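Local atomic coordinates of dicer Related Helicase (Caenorhabditis elegans, PDB entry 6M6Q), a protein that probably hydrolyses ATP as an RNA helicase of the RIG-I-like receptor family in RNA interference, represented here by its N-terminal domain. Residues P23-Y28 with G150-E155. Sequence-based numbering, arbitrary orientation.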
ATOM      1  N   PRO B  23      -1.643  19.199  -7.385  1.00 62.88           N
ATOM      2  CA  PRO B  23      -0.999  17.909  -7.171  1.00 71.30           C
ATOM      3  C   PRO B  23      -1.351  17.281  -5.811  1.00 76.41           C
ATOM      4  O   PRO B  23      -1.353  16.063  -5.716  1.00 78.35           O
ATOM      5  CB  PRO B  23       0.514  18.208  -7.200  1.00 69.28           C
ATOM      6  CG  PRO B  23       0.635  19.559  -7.886  1.00 69.26           C
ATOM      7  CD  PRO B  23      -0.687  20.265  -7.676  1.00 68.82           C
ATOM      8  N   TYR B  24      -1.584  18.123  -4.793  1.00 71.92           N
ATOM      9  CA  TYR B  24      -1.715  17.732  -3.371  1.00 62.88           C
ATOM     10  C   TYR B  24      -3.193  17.443  -3.025  1.00 61.43           C
ATOM     11  O   TYR B  24      -3.454  17.004  -1.884  1.00 59.77           O
ATOM     12  CB  TYR B  24      -1.119  18.829  -2.489  1.00 64.60           C
ATOM     13  CG  TYR B  24       0.313  19.185  -2.811  1.00 69.95           C
ATOM     14  CD1 TYR B  24       1.362  18.460  -2.273  1.00 72.52           C
ATOM     15  CD2 TYR B  24       0.629  20.269  -3.623  1.00 68.42           C
ATOM     16  CE1 TYR B  24       2.683  18.799  -2.521  1.00 71.21           C
ATOM     17  CE2 TYR B  24       1.946  20.619  -3.885  1.00 59.58           C
ATOM     18  CZ  TYR B  24       2.977  19.869  -3.347  1.00 64.06           C
ATOM     19  OH  TYR B  24       4.277  20.184  -3.593  1.00 62.37           O
ATOM     20  N   PHE B  25      -4.128  17.615  -3.977  1.00 51.47           N
ATOM     21  CA  PHE B  25      -5.584  17.421  -3.730  1.00 53.26           C
ATOM     22  C   PHE B  25      -5.965  15.938  -3.605  1.00 54.50           C
ATOM     23  O   PHE B  25      -6.645  15.600  -2.655  1.00 58.89           O
ATOM     24  CB  PHE B  25      -6.468  18.106  -4.770  1.00 49.83           C
ATOM     25  CG  PHE B  25      -7.929  17.729  -4.656  1.00 48.59           C
ATOM     26  CD1 PHE B  25      -8.715  18.194  -3.610  1.00 49.00           C
ATOM     27  CD2 PHE B  25      -8.512  16.871  -5.570  1.00 54.18           C
ATOM     28  CE1 PHE B  25     -10.053  17.831  -3.504  1.00 48.35           C
ATOM     29  CE2 PHE B  25      -9.854  16.528  -5.476  1.00 54.56           C
ATOM     30  CZ  PHE B  25     -10.618  17.001  -4.437  1.00 52.26           C
ATOM     31  N   PRO B  26      -5.676  15.017  -4.568  1.00 59.65           N
ATOM     32  CA  PRO B  26      -6.189  13.644  -4.478  1.00 59.06           C
ATOM     33  C   PRO B  26      -6.021  13.004  -3.086  1.00 50.04           C
ATOM     34  O   PRO B  26      -6.976  12.480  -2.583  1.00 48.31           O
ATOM     35  CB  PRO B  26      -5.345  12.891  -5.521  1.00 64.69           C
ATOM     36  CG  PRO B  26      -5.075  13.937  -6.568  1.00 67.86           C
ATOM     37  CD  PRO B  26      -4.862  15.215  -5.775  1.00 66.25           C
ATOM     38  N   ALA B  27      -4.823  13.104  -2.504  1.00 45.32           N
ATOM     39  CA  ALA B  27      -4.442  12.499  -1.204  1.00 47.59           C
ATOM     40  C   ALA B  27      -5.211  13.176  -0.074  1.00 48.67           C
ATOM     41  O   ALA B  27      -5.619  12.481   0.872  1.00 60.95           O
ATOM     42  CB  ALA B  27      -2.954  12.616  -0.979  1.00 46.09           C
ATOM     43  N   TYR B  28      -5.340  14.489  -0.130  1.00 49.95           N
ATOM     44  CA  TYR B  28      -6.046  15.267   0.895  1.00 50.74           C
ATOM     45  C   TYR B  28      -7.525  14.866   0.870  1.00 52.82           C
ATOM     46  O   TYR B  28      -8.066  14.524   1.936  1.00 57.93           O
ATOM     47  CB  TYR B  28      -5.813  16.766   0.716  1.00 52.18           C
ATOM     48  CG  TYR B  28      -6.358  17.573   1.869  1.00 52.97           C
ATOM     49  CD1 TYR B  28      -7.595  18.200   1.789  1.00 49.62           C
ATOM     50  CD2 TYR B  28      -5.698  17.603   3.084  1.00 49.64           C
ATOM     51  CE1 TYR B  28      -8.136  18.863   2.873  1.00 49.66           C
ATOM     52  CE2 TYR B  28      -6.220  18.280   4.171  1.00 51.20           C
ATOM     53  CZ  TYR B  28      -7.445  18.907   4.066  1.00 47.94           C
ATOM     54  OH  TYR B  28      -7.947  19.596   5.135  1.00 55.21           O
ATOM     55  N   GLY B 150     -16.045  22.419   0.028  1.00 50.51           N
ATOM     56  CA  GLY B 150     -15.141  23.556   0.256  1.00 55.67           C
ATOM     57  C   GLY B 150     -13.958  23.172   1.122  1.00 59.99           C
ATOM     58  O   GLY B 150     -12.809  23.505   0.754  1.00 67.01           O
ATOM     59  N   TYR B 151     -14.233  22.481   2.223  1.00 64.73           N
ATOM     60  CA  TYR B 151     -13.249  22.101   3.261  1.00 65.42           C
ATOM     61  C   TYR B 151     -12.184  21.180   2.637  1.00 64.75           C
ATOM     62  O   TYR B 151     -10.972  21.309   2.997  1.00 58.05           O
ATOM     63  CB  TYR B 151     -13.977  21.465   4.449  1.00 65.15           C
ATOM     64  CG  TYR B 151     -13.129  21.302   5.683  1.00 65.49           C
ATOM     65  CD1 TYR B 151     -13.001  22.321   6.612  1.00 62.01           C
ATOM     66  CD2 TYR B 151     -12.438  20.124   5.919  1.00 65.71           C
ATOM     67  CE1 TYR B 151     -12.194  22.183   7.736  1.00 64.07           C
ATOM     68  CE2 TYR B 151     -11.639  19.963   7.043  1.00 64.69           C
ATOM     69  CZ  TYR B 151     -11.520  20.995   7.959  1.00 62.77           C
ATOM     70  OH  TYR B 151     -10.717  20.855   9.055  1.00 65.39           O
ATOM     71  N   SER B 152     -12.608  20.327   1.693  1.00 58.64           N
ATOM     72  CA  SER B 152     -11.744  19.352   0.973  1.00 62.53           C
ATOM     73  C   SER B 152     -10.851  20.080  -0.048  1.00 68.61           C
ATOM     74  O   SER B 152      -9.848  19.468  -0.504  1.00 61.39           O
ATOM     75  CB  SER B 152     -12.576  18.265   0.317  1.00 58.21           C
ATOM     76  OG  SER B 152     -13.109  18.695  -0.926  1.00 56.12           O
ATOM     77  N   HIS B 153     -11.177  21.346  -0.355  1.00 71.49           N
ATOM     78  CA  HIS B 153     -10.499  22.192  -1.376  1.00 61.85           C
ATOM     79  C   HIS B 153      -9.821  23.427  -0.732  1.00 60.48           C
ATOM     80  O   HIS B 153      -9.269  24.243  -1.493  1.00 54.02           O
ATOM     81  CB  HIS B 153     -11.519  22.624  -2.428  1.00 58.13           C
ATOM     82  CG  HIS B 153     -11.865  21.570  -3.416  1.00 56.81           C
ATOM     83  ND1 HIS B 153     -10.982  21.152  -4.381  1.00 51.29           N
ATOM     84  CD2 HIS B 153     -13.022  20.910  -3.649  1.00 59.07           C
ATOM     85  CE1 HIS B 153     -11.571  20.248  -5.143  1.00 56.51           C
ATOM     86  NE2 HIS B 153     -12.820  20.094  -4.723  1.00 49.38           N
ATOM     87  N   TRP B 154      -9.874  23.573   0.602  1.00 56.35           N
ATOM     88  CA  TRP B 154      -9.298  24.733   1.354  1.00 57.33           C
ATOM     89  C   TRP B 154      -9.986  26.057   0.922  1.00 62.34           C
ATOM     90  O   TRP B 154      -9.260  27.054   0.632  1.00 59.87           O
ATOM     91  CB  TRP B 154      -7.770  24.839   1.153  1.00 49.93           C
ATOM     92  CG  TRP B 154      -6.950  23.642   1.532  1.00 52.22           C
ATOM     93  CD1 TRP B 154      -7.355  22.525   2.212  1.00 53.88           C
ATOM     94  CD2 TRP B 154      -5.530  23.485   1.318  1.00 49.57           C
ATOM     95  NE1 TRP B 154      -6.293  21.677   2.403  1.00 50.95           N
ATOM     96  CE2 TRP B 154      -5.160  22.243   1.868  1.00 47.44           C
ATOM     97  CE3 TRP B 154      -4.548  24.258   0.692  1.00 48.09           C
ATOM     98  CZ2 TRP B 154      -3.853  21.764   1.813  1.00 47.31           C
ATOM     99  CZ3 TRP B 154      -3.256  23.785   0.640  1.00 50.78           C
ATOM    100  CH2 TRP B 154      -2.913  22.561   1.205  1.00 52.26           C
ATOM    101  N   GLU B 155     -11.316  26.090   0.914  1.00 60.88           N
ATOM    102  CA  GLU B 155     -12.122  27.298   0.605  1.00 67.31           C
ATOM    103  C   GLU B 155     -11.881  28.373   1.678  1.00 67.85           C
ATOM    104  O   GLU B 155     -11.902  28.032   2.878  1.00 59.16           O
ATOM    105  CB  GLU B 155     -13.600  26.920   0.533  1.00 68.18           C
ATOM    106  CG  GLU B 155     -14.481  27.975  -0.076  1.00 68.44           C
ATOM    107  CD  GLU B 155     -15.921  27.534  -0.220  1.00 79.22           C
ATOM    108  OE1 GLU B 155     -16.497  27.091   0.793  1.00 85.71           O
ATOM    109  OE2 GLU B 155     -16.452  27.607  -1.342  1.00 88.78           O
TER
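Tyr-28 and Phe-25, one helical turn apart, both set CG anti to the backbone N (chi1 -172° and 171°), which carries their rings across to Trp-154 and His-153 at the end of helix 146-152. The indole comes edge first: its NE1 stands over one face of the phenol, 3.4 Å from Tyr-28 CZ, in an edge-to-face pair with planes at 78°. Phe-25 meets the imidazole differently. Those two planes are almost parallel but slid apart, with centroids separated by 4.4 Å, so it is the rim atom CE1 of Phe-25 that lies over the His-153 face. Between the two pairs sits Ser-152 O, at the edges of the Phe-25 and Tyr-28 rings and near the plane of each, 3.5 Å from Tyr-28 CD1. Trp-154, with positive phi, belongs to a Schellman motif, and its CG, anti to the carbonyl carbon, brings the indole to Tyr-28. His-153 ND1 is hydrogen-bonded to Leu-18 O and NE2 to Asp-138 OD1, together restraining the imidazole, while Tyr-28 OH bonds to Leu-270 O. An alanine in place of Tyr-28 would probably leave the indole edge without the face it points at and Leu-270 O without its hydroxyl partner. In this helical, strand-free N-terminal domain, the joint exemplifies how a buried aromatic contact can hold polar groups: ring faces and edges carry it, while outside partners satisfy the Tyr-28 hydroxyl and the His-153 nitrogens.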